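Interferon alpha/beta receptor 1 (Mus musculus, PDB 3WCY) pairs with IFNAR2 to form the heterodimeric cell-surface receptor for type I interferons, switching on JAK-STAT signalling when they bind. Local coordinates at residues I116-S121 with L174-I179; S156-E161 with Y240-S245; I340-T345 with C371-V376. All blocks are in the same frame, centred on the assembly; numbering follows the deposited sequence.

Interaction 1: residues I116-S121 with L174-I179; sequences ILVHIS and LEVKAI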
loop_
_atom_site.group_PDB
_atom_site.type_symbol
_atom_site.label_atom_id
_atom_site.label_comp_id
_atom_site.label_asym_id
_atom_site.label_seq_id
_atom_site.Cartn_x
_atom_site.Cartn_y
_atom_site.Cartn_z
ATOM N N ILE A 116 -2.642 1.626 22.857
ATOM C CA ILE A 116 -1.190 1.430 22.850
ATOM C C ILE A 116 -0.661 1.662 21.422
ATOM O O ILE A 116 -1.175 1.082 20.456
ATOM C CB ILE A 116 -0.739 0.076 23.482
ATOM C CG1 ILE A 116 -0.773 0.172 25.028
ATOM C CG2 ILE A 116 0.669 -0.345 22.997
ATOM C CD1 ILE A 116 -0.935 -1.135 25.767
ATOM N N LEU A 117 0.349 2.545 21.312
ATOM C CA LEU A 117 1.025 2.892 20.065
ATOM C C LEU A 117 2.292 2.039 19.947
ATOM O O LEU A 117 3.151 2.087 20.831
ATOM C CB LEU A 117 1.382 4.391 20.043
ATOM C CG LEU A 117 0.215 5.375 20.016
ATOM C CD1 LEU A 117 0.065 6.074 21.351
ATOM C CD2 LEU A 117 0.390 6.391 18.904
ATOM N N VAL A 118 2.379 1.222 18.882
ATOM C CA VAL A 118 3.528 0.353 18.611
ATOM C C VAL A 118 4.354 0.969 17.475
ATOM O O VAL A 118 3.944 0.926 16.309
ATOM C CB VAL A 118 3.120 -1.118 18.331
ATOM C CG1 VAL A 118 4.335 -1.968 17.989
ATOM C CG2 VAL A 118 2.377 -1.717 19.518
ATOM N N HIS A 119 5.490 1.588 17.839
ATOM C CA HIS A 119 6.401 2.237 16.905
ATOM C C HIS A 119 7.392 1.198 16.394
ATOM O O HIS A 119 8.309 0.791 17.115
ATOM C CB HIS A 119 7.096 3.440 17.557
ATOM C CG HIS A 119 6.142 4.434 18.148
ATOM N ND1 HIS A 119 5.630 5.475 17.398
ATOM C CD2 HIS A 119 5.624 4.502 19.397
ATOM C CE1 HIS A 119 4.814 6.134 18.207
ATOM N NE2 HIS A 119 4.786 5.593 19.422
ATOM N N ILE A 120 7.150 0.715 15.167
ATOM C CA ILE A 120 7.978 -0.302 14.532
ATOM C C ILE A 120 9.046 0.344 13.653
ATOM O O ILE A 120 8.743 1.182 12.800
ATOM C CB ILE A 120 7.135 -1.339 13.728
ATOM C CG1 ILE A 120 5.887 -1.803 14.491
ATOM C CG2 ILE A 120 7.982 -2.533 13.293
ATOM C CD1 ILE A 120 4.685 -1.986 13.632
ATOM N N SER A 121 10.294 -0.065 13.864
ATOM C CA SER A 121 11.432 0.334 13.050
ATOM C C SER A 121 11.802 -0.920 12.226
ATOM O O SER A 121 11.884 -2.011 12.805
ATOM C CB SER A 121 12.593 0.782 13.926
ATOM O OG SER A 121 13.348 1.786 13.272
ATOM N N LEU A 174 3.720 -7.024 24.466
ATOM C CA LEU A 174 3.766 -7.013 23.000
ATOM C C LEU A 174 4.894 -7.822 22.356
ATOM O O LEU A 174 5.963 -7.993 22.945
ATOM C CB LEU A 174 3.852 -5.556 22.498
ATOM C CG LEU A 174 2.588 -4.672 22.457
ATOM C CD1 LEU A 174 1.565 -5.186 21.509
ATOM C CD2 LEU A 174 2.040 -4.317 23.838
ATOM N N GLU A 175 4.650 -8.262 21.104
ATOM C CA GLU A 175 5.567 -9.029 20.261
ATOM C C GLU A 175 5.303 -8.685 18.780
ATOM O O GLU A 175 4.185 -8.875 18.293
ATOM C CB GLU A 175 5.400 -10.536 20.520
ATOM C CG GLU A 175 6.700 -11.230 20.902
ATOM C CD GLU A 175 6.663 -12.745 21.036
ATOM O OE1 GLU A 175 5.592 -13.349 20.791
ATOM O OE2 GLU A 175 7.722 -13.330 21.370
ATOM N N VAL A 176 6.322 -8.139 18.083
ATOM C CA VAL A 176 6.221 -7.717 16.677
ATOM C C VAL A 176 7.141 -8.550 15.790
ATOM O O VAL A 176 8.343 -8.640 16.045
ATOM C CB VAL A 176 6.464 -6.190 16.489
ATOM C CG1 VAL A 176 6.314 -5.768 15.031
ATOM C CG2 VAL A 176 5.541 -5.365 17.378
ATOM N N LYS A 177 6.562 -9.131 14.735
ATOM C CA LYS A 177 7.233 -9.955 13.737
ATOM C C LYS A 177 7.329 -9.178 12.408
ATOM O O LYS A 177 6.332 -8.592 11.956
ATOM C CB LYS A 177 6.428 -11.257 13.541
ATOM C CG LYS A 177 7.054 -12.310 12.638
ATOM C CD LYS A 177 6.119 -13.509 12.490
ATOM C CE LYS A 177 6.822 -14.800 12.118
ATOM N NZ LYS A 177 7.528 -15.421 13.273
ATOM N N ALA A 178 8.522 -9.176 11.785
ATOM C CA ALA A 178 8.713 -8.544 10.479
ATOM C C ALA A 178 8.610 -9.629 9.429
ATOM O O ALA A 178 9.299 -10.651 9.516
ATOM C CB ALA A 178 10.069 -7.862 10.401
ATOM N N ILE A 179 7.712 -9.452 8.467
ATOM C CA ILE A 179 7.546 -10.446 7.406
ATOM C C ILE A 179 7.760 -9.869 6.016
ATOM O O ILE A 179 7.392 -8.720 5.780
ATOM C CB ILE A 179 6.249 -11.295 7.540
ATOM C CG1 ILE A 179 4.991 -10.422 7.764
ATOM C CG2 ILE A 179 6.410 -12.349 8.644
ATOM C CD1 ILE A 179 3.653 -11.088 7.363
#
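Val-118 wedges its two methyls between Leu-174 and Val-176, one branch serving each neighbour. CG1 stands anti to the backbone N (chi1 177°) and lies 3.7 Å from CG2 of Val-176, while CG2 turns the other way and comes 4.1 Å from CD1 of Leu-174. Val-176 repeats the pattern from its own strand. The two valine side chains lie alongside one another, pointing oppositely, with Val-176 CG2 against Val-118 CG1, and Val-176 CG1 fits against Ile-120, 4.0 Å from that residue's CG1 and equally close to its CG2. Leu-174 fills the next hollow along, between Val-118 and Ile-116, whose CG2 is 4.3 Å from Leu-174 CD2. The five side chains therefore interdigitate, Ile-116, Val-118 and Ile-120 alternating with Leu-174 and Val-176. This is the core of a beta sandwich, here the second fibronectin type-III domain: strand 116-121 belongs to the sheet that also holds 106-111 and 160-163, and strand 171-179 to the facing four-stranded sheet. The geometry supports that reading. The two strand axes pass 9.4 Å apart and cross at -34°, no hydrogen bond joins them, and the CA atoms of Ile-120 and Val-176 are still 7.9 Å apart, so side chains alone bridge the gap. All five residues are buried. Around Leu-174 the hollow is completed by Leu-109 and Ile-163 from its partner's sheet and by Ile-141 and Ile-143 from its own. The residues between them take no part: His-119 NE2 hydrogen-bonds to OE1 of Glu-110, and Lys-177 NZ bonds weakly to Ser-187 O.

Interaction 2: residues S156-E161 with Y240-S245; sequences STYYVE and YSKSSS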
loop_
_atom_site.group_PDB
_atom_site.type_symbol
_atom_site.label_atom_id
_atom_site.label_comp_id
_atom_site.label_asym_id
_atom_site.label_seq_id
_atom_site.Cartn_x
_atom_site.Cartn_y
_atom_site.Cartn_z
ATOM N N SER A 156 -0.177 -5.316 10.453
ATOM C CA SER A 156 0.078 -3.931 10.043
ATOM C C SER A 156 1.204 -3.733 9.042
ATOM O O SER A 156 2.252 -4.380 9.125
ATOM C CB SER A 156 0.307 -3.026 11.250
ATOM O OG SER A 156 0.326 -1.663 10.855
ATOM N N THR A 157 0.987 -2.773 8.131
ATOM C CA THR A 157 1.939 -2.326 7.115
ATOM C C THR A 157 2.500 -0.987 7.594
ATOM O O THR A 157 3.574 -0.556 7.164
ATOM C CB THR A 157 1.235 -2.173 5.763
ATOM O OG1 THR A 157 -0.045 -1.562 5.960
ATOM C CG2 THR A 157 1.082 -3.501 5.033
ATOM N N TYR A 158 1.753 -0.355 8.520
ATOM C CA TYR A 158 2.014 0.944 9.132
ATOM C C TYR A 158 3.126 0.841 10.171
ATOM O O TYR A 158 3.126 -0.086 10.982
ATOM C CB TYR A 158 0.715 1.525 9.741
ATOM C CG TYR A 158 -0.457 1.586 8.770
ATOM C CD1 TYR A 158 -1.264 0.471 8.547
ATOM C CD2 TYR A 158 -0.774 2.765 8.100
ATOM C CE1 TYR A 158 -2.336 0.519 7.654
ATOM C CE2 TYR A 158 -1.858 2.830 7.225
ATOM C CZ TYR A 158 -2.639 1.705 7.006
ATOM O OH TYR A 158 -3.706 1.754 6.139
ATOM N N TYR A 159 4.082 1.792 10.132
ATOM C CA TYR A 159 5.240 1.845 11.032
ATOM C C TYR A 159 4.906 2.313 12.450
ATOM O O TYR A 159 5.766 2.305 13.335
ATOM C CB TYR A 159 6.419 2.592 10.388
ATOM C CG TYR A 159 7.066 1.790 9.280
ATOM C CD1 TYR A 159 8.159 0.968 9.534
ATOM C CD2 TYR A 159 6.554 1.811 7.986
ATOM C CE1 TYR A 159 8.745 0.210 8.521
ATOM C CE2 TYR A 159 7.133 1.058 6.965
ATOM C CZ TYR A 159 8.230 0.261 7.235
ATOM O OH TYR A 159 8.793 -0.477 6.221
ATOM N N VAL A 160 3.638 2.699 12.656
ATOM C CA VAL A 160 3.028 3.062 13.931
ATOM C C VAL A 160 1.623 2.462 13.867
ATOM O O VAL A 160 0.812 2.883 13.035
ATOM C CB VAL A 160 3.001 4.583 14.241
ATOM C CG1 VAL A 160 2.245 4.863 15.537
ATOM C CG2 VAL A 160 4.408 5.167 14.313
ATOM N N GLU A 161 1.358 1.437 14.682
ATOM C CA GLU A 161 0.040 0.816 14.693
ATOM C C GLU A 161 -0.589 1.012 16.059
ATOM O O GLU A 161 -0.104 0.459 17.046
ATOM C CB GLU A 161 0.095 -0.667 14.260
ATOM C CG GLU A 161 -1.254 -1.382 14.209
ATOM C CD GLU A 161 -2.313 -0.839 13.261
ATOM O OE1 GLU A 161 -2.063 -0.802 12.034
ATOM O OE2 GLU A 161 -3.411 -0.486 13.748
ATOM N N TYR A 240 1.076 8.034 2.201
ATOM C CA TYR A 240 2.352 7.318 2.195
ATOM C C TYR A 240 3.149 7.423 3.492
ATOM O O TYR A 240 4.060 6.621 3.684
ATOM C CB TYR A 240 3.219 7.757 0.991
ATOM C CG TYR A 240 3.996 9.041 1.201
ATOM C CD1 TYR A 240 5.286 9.022 1.726
ATOM C CD2 TYR A 240 3.444 10.278 0.871
ATOM C CE1 TYR A 240 6.000 10.199 1.937
ATOM C CE2 TYR A 240 4.152 11.465 1.074
ATOM C CZ TYR A 240 5.434 11.419 1.604
ATOM O OH TYR A 240 6.155 12.576 1.806
ATOM N N SER A 241 2.872 8.441 4.331
ATOM C CA SER A 241 3.609 8.718 5.574
ATOM C C SER A 241 3.483 7.620 6.622
ATOM O O SER A 241 4.498 7.178 7.169
ATOM C CB SER A 241 3.195 10.062 6.174
ATOM O OG SER A 241 3.662 11.180 5.439
ATOM N N LYS A 242 2.246 7.191 6.915
ATOM C CA LYS A 242 1.985 6.153 7.903
ATOM C C LYS A 242 2.468 4.795 7.417
ATOM O O LYS A 242 2.851 3.956 8.227
ATOM C CB LYS A 242 0.498 6.119 8.278
ATOM C CG LYS A 242 0.275 5.936 9.780
ATOM C CD LYS A 242 -1.025 6.564 10.247
ATOM C CE LYS A 242 -2.184 5.592 10.257
ATOM N NZ LYS A 242 -2.153 4.708 11.451
ATOM N N SER A 243 2.512 4.615 6.089
ATOM C CA SER A 243 2.913 3.387 5.412
ATOM C C SER A 243 4.418 3.247 5.158
ATOM O O SER A 243 4.901 2.118 5.122
ATOM C CB SER A 243 2.136 3.225 4.111
ATOM O OG SER A 243 0.756 3.527 4.255
ATOM N N SER A 244 5.150 4.363 4.946
ATOM C CA SER A 244 6.598 4.313 4.688
ATOM C C SER A 244 7.477 4.570 5.904
ATOM O O SER A 244 7.038 5.231 6.849
ATOM C CB SER A 244 7.015 5.333 3.632
ATOM O OG SER A 244 6.816 6.660 4.088
ATOM N N SER A 245 8.674 3.989 5.890
ATOM C CA SER A 245 9.570 3.975 7.042
ATOM C C SER A 245 9.683 5.283 7.810
ATOM O O SER A 245 9.686 6.362 7.219
ATOM C CB SER A 245 11.001 3.656 6.600
ATOM O OG SER A 245 11.799 3.261 7.702
#
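Tyr-158 and Tyr-159 both hold CG anti to their own carbonyl carbon (chi1 -53° and -72°), and from consecutive positions their rings clasp residues 242-245. The contact joins two fibronectin type-III domains: a loop of the second, between strands 152-156 and 160-163, meets the short, weakly bonded helix that follows strand 235-238 in the third. Over one face of the Tyr-159 ring sits Ser-245 CA, 3.7 Å from the centroid and almost on the ring normal, a CH-pi contact; Ser-243 O lies at the ring edge. The Tyr-158 ring instead offers its edge to Lys-242, with CD2 3.6 Å from CB. Between the two rings the backbone supplies one interdomain hydrogen bond, from Tyr-159 N to Lys-242 O at 3.1 Å, with a C=O...N angle of 174°, so the donor meets the carbonyl almost head-on. The bent Lys-242 chain runs on past Tyr-158, but NZ finds its polar partner in Glu-296, with Phe-279 adding a cation-pi contact. On the loop side, Ser-156 OG donates to Glu-161 OE1 at 2.8 Å and accepts a weak bond from Tyr-158 N, which ties the turn together. Another protein chain packs on Tyr-240 and Ser-243 to Ser-245. Tyr-240 O takes two bonds, from Ser-244 N and Ser-244 OG, which reach it from opposite faces of the carbonyl plane, each at 2.8 Å.

Interaction 3: residues I340-T345 with C371-V376; sequences IFWENT and CVQARV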
loop_
_atom_site.group_PDB
_atom_site.type_symbol
_atom_site.label_atom_id
_atom_site.label_comp_id
_atom_site.label_asym_id
_atom_site.label_seq_id
_atom_site.Cartn_x
_atom_site.Cartn_y
_atom_site.Cartn_z
ATOM N N ILE A 340 -27.200 -7.529 -4.750
ATOM C CA ILE A 340 -27.875 -6.914 -3.609
ATOM C C ILE A 340 -29.368 -7.209 -3.778
ATOM O O ILE A 340 -30.036 -6.585 -4.606
ATOM C CB ILE A 340 -27.534 -5.391 -3.454
ATOM C CG1 ILE A 340 -26.046 -5.178 -3.067
ATOM C CG2 ILE A 340 -28.438 -4.710 -2.419
ATOM C CD1 ILE A 340 -25.387 -3.889 -3.654
ATOM N N PHE A 341 -29.871 -8.202 -3.035
ATOM C CA PHE A 341 -31.270 -8.607 -3.110
ATOM C C PHE A 341 -32.044 -8.449 -1.805
ATOM O O PHE A 341 -31.491 -8.629 -0.720
ATOM C CB PHE A 341 -31.420 -10.020 -3.709
ATOM C CG PHE A 341 -30.936 -11.170 -2.857
ATOM C CD1 PHE A 341 -31.838 -12.008 -2.217
ATOM C CD2 PHE A 341 -29.578 -11.438 -2.725
ATOM C CE1 PHE A 341 -31.390 -13.072 -1.429
ATOM C CE2 PHE A 341 -29.131 -12.500 -1.934
ATOM C CZ PHE A 341 -30.040 -13.312 -1.297
ATOM N N TRP A 342 -33.336 -8.102 -1.924
ATOM C CA TRP A 342 -34.252 -7.931 -0.793
ATOM C C TRP A 342 -35.701 -8.271 -1.180
ATOM O O TRP A 342 -35.921 -8.839 -2.247
ATOM C CB TRP A 342 -34.112 -6.527 -0.161
ATOM C CG TRP A 342 -34.629 -5.382 -0.984
ATOM C CD1 TRP A 342 -35.847 -4.780 -0.873
ATOM C CD2 TRP A 342 -33.897 -4.632 -1.960
ATOM N NE1 TRP A 342 -35.937 -3.725 -1.747
ATOM C CE2 TRP A 342 -34.753 -3.608 -2.429
ATOM C CE3 TRP A 342 -32.610 -4.742 -2.512
ATOM C CZ2 TRP A 342 -34.367 -2.705 -3.426
ATOM C CZ3 TRP A 342 -32.221 -3.835 -3.487
ATOM C CH2 TRP A 342 -33.097 -2.836 -3.938
ATOM N N GLU A 343 -36.669 -7.953 -0.306
ATOM C CA GLU A 343 -38.098 -8.192 -0.514
ATOM C C GLU A 343 -38.858 -6.861 -0.453
ATOM O O GLU A 343 -38.508 -5.993 0.347
ATOM C CB GLU A 343 -38.621 -9.160 0.559
ATOM C CG GLU A 343 -39.981 -9.765 0.261
ATOM C CD GLU A 343 -40.565 -10.615 1.375
ATOM O OE1 GLU A 343 -40.299 -10.318 2.563
ATOM O OE2 GLU A 343 -41.329 -11.554 1.057
ATOM N N ASN A 344 -39.922 -6.718 -1.258
ATOM C CA ASN A 344 -40.735 -5.498 -1.318
ATOM C C ASN A 344 -41.574 -5.204 -0.042
ATOM O O ASN A 344 -42.474 -4.354 -0.074
ATOM C CB ASN A 344 -41.592 -5.488 -2.583
ATOM C CG ASN A 344 -41.704 -4.118 -3.195
ATOM O OD1 ASN A 344 -42.583 -3.327 -2.846
ATOM N ND2 ASN A 344 -40.796 -3.796 -4.101
ATOM N N THR A 345 -41.264 -5.893 1.079
ATOM C CA THR A 345 -41.944 -5.735 2.372
ATOM C C THR A 345 -40.927 -5.568 3.508
ATOM O O THR A 345 -41.250 -4.968 4.537
ATOM C CB THR A 345 -42.913 -6.900 2.643
ATOM O OG1 THR A 345 -42.195 -8.132 2.590
ATOM C CG2 THR A 345 -44.108 -6.925 1.680
ATOM N N CYS A 371 -36.644 -7.839 -4.954
ATOM C CA CYS A 371 -35.950 -6.764 -5.654
ATOM C C CYS A 371 -34.448 -6.996 -5.698
ATOM O O CYS A 371 -33.806 -7.059 -4.651
ATOM C CB CYS A 371 -36.293 -5.413 -5.043
ATOM S SG CYS A 371 -37.297 -4.358 -6.115
ATOM N N VAL A 372 -33.891 -7.117 -6.915
ATOM C CA VAL A 372 -32.459 -7.365 -7.141
ATOM C C VAL A 372 -31.737 -6.118 -7.684
ATOM O O VAL A 372 -32.333 -5.312 -8.405
ATOM C CB VAL A 372 -32.189 -8.618 -8.032
ATOM C CG1 VAL A 372 -30.850 -9.259 -7.685
ATOM C CG2 VAL A 372 -33.313 -9.649 -7.923
ATOM N N GLN A 373 -30.449 -5.978 -7.321
ATOM C CA GLN A 373 -29.542 -4.906 -7.728
ATOM C C GLN A 373 -28.144 -5.482 -7.901
ATOM O O GLN A 373 -27.737 -6.325 -7.104
ATOM C CB GLN A 373 -29.517 -3.794 -6.680
ATOM C CG GLN A 373 -30.083 -2.480 -7.181
ATOM C CD GLN A 373 -29.645 -1.317 -6.329
ATOM O OE1 GLN A 373 -28.453 -1.129 -6.049
ATOM N NE2 GLN A 373 -30.595 -0.481 -5.934
ATOM N N ALA A 374 -27.410 -5.046 -8.937
ATOM C CA ALA A 374 -26.061 -5.563 -9.190
ATOM C C ALA A 374 -25.015 -4.509 -9.541
ATOM O O ALA A 374 -25.343 -3.446 -10.067
ATOM C CB ALA A 374 -26.095 -6.640 -10.264
ATOM N N ARG A 375 -23.746 -4.829 -9.255
ATOM C CA ARG A 375 -22.592 -3.989 -9.548
ATOM C C ARG A 375 -21.416 -4.834 -10.016
ATOM O O ARG A 375 -21.337 -6.024 -9.698
ATOM C CB ARG A 375 -22.215 -3.083 -8.359
ATOM C CG ARG A 375 -22.996 -1.757 -8.307
ATOM C CD ARG A 375 -22.628 -0.752 -9.403
ATOM N NE ARG A 375 -21.257 -0.253 -9.264
ATOM C CZ ARG A 375 -20.682 0.621 -10.085
ATOM N NH1 ARG A 375 -21.354 1.115 -11.117
ATOM N NH2 ARG A 375 -19.432 1.011 -9.876
ATOM N N VAL A 376 -20.524 -4.220 -10.803
ATOM C CA VAL A 376 -19.347 -4.880 -11.369
ATOM C C VAL A 376 -18.036 -4.421 -10.693
ATOM O O VAL A 376 -17.934 -3.264 -10.264
ATOM C CB VAL A 376 -19.352 -4.788 -12.921
ATOM C CG1 VAL A 376 -18.994 -3.388 -13.426
ATOM C CG2 VAL A 376 -18.471 -5.860 -13.547
#
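Trp-342 lays one face of its indole over Cys-371, whose CB is 3.5 Å from CE2 and makes a CH-pi contact with the five-membered ring. The sulfur stands obliquely to the six-membered ring, a sulfur-aromatic contact with SG 5.0 Å from the centroid. Chi1 of 71° puts CG between the backbone N and the carbonyl carbon, which swings the ring back across the neighbouring strand. At the rim, CH2 of Trp-342 lies 4.0 Å from NE2 of Gln-373, the amide plane turned 78° from the ring. Beneath these side chains the strands pair antiparallel, as neighbours in the four-stranded sheet of the fourth fibronectin type-III domain. Trp-342 and Cys-371 form a hydrogen-bonded pair, with Trp-342 N 3.0 Å from Cys-371 O and Cys-371 N bonding back to Trp-342 O. Ile-340 and Gln-373 form another, Ile-340 N reaching Gln-373 O at 2.7 Å; the return bond is weak. Phe-341 and Val-372, a non-hydrogen-bonded pair between them, point to the opposite face, where Val-372 packs on Ile-312 and Val-314. A serine in place of Trp-342 lacks the indole that lies over Cys-371 CB, which would probably open a gap there and leave the Gln-373 amide freer to turn. Further out, a disulfide to Cys-393 ties Cys-371 to strand 392-395, and Lys-349 makes a cation-pi contact with the indole.

From the N terminus, strand 116-121 opens interaction 1, and before that contact closes at 174-179 the segment 156-161 has already opened interaction 2, which closes only at 240-245. The two loops therefore cross, and the contacts also touch: Val-118 O lies 3.1 Å from Glu-161 N, a probable hydrogen bond between neighbouring strands of one sheet. Interaction 1 joins the two sheets of the second fibronectin type-III domain, whereas interaction 2 ties that domain to the third. Interaction 3 follows in series, closing a 25-residue connection within one sheet of the fourth domain; its nearest atoms are about 22 Å from those of interaction 2.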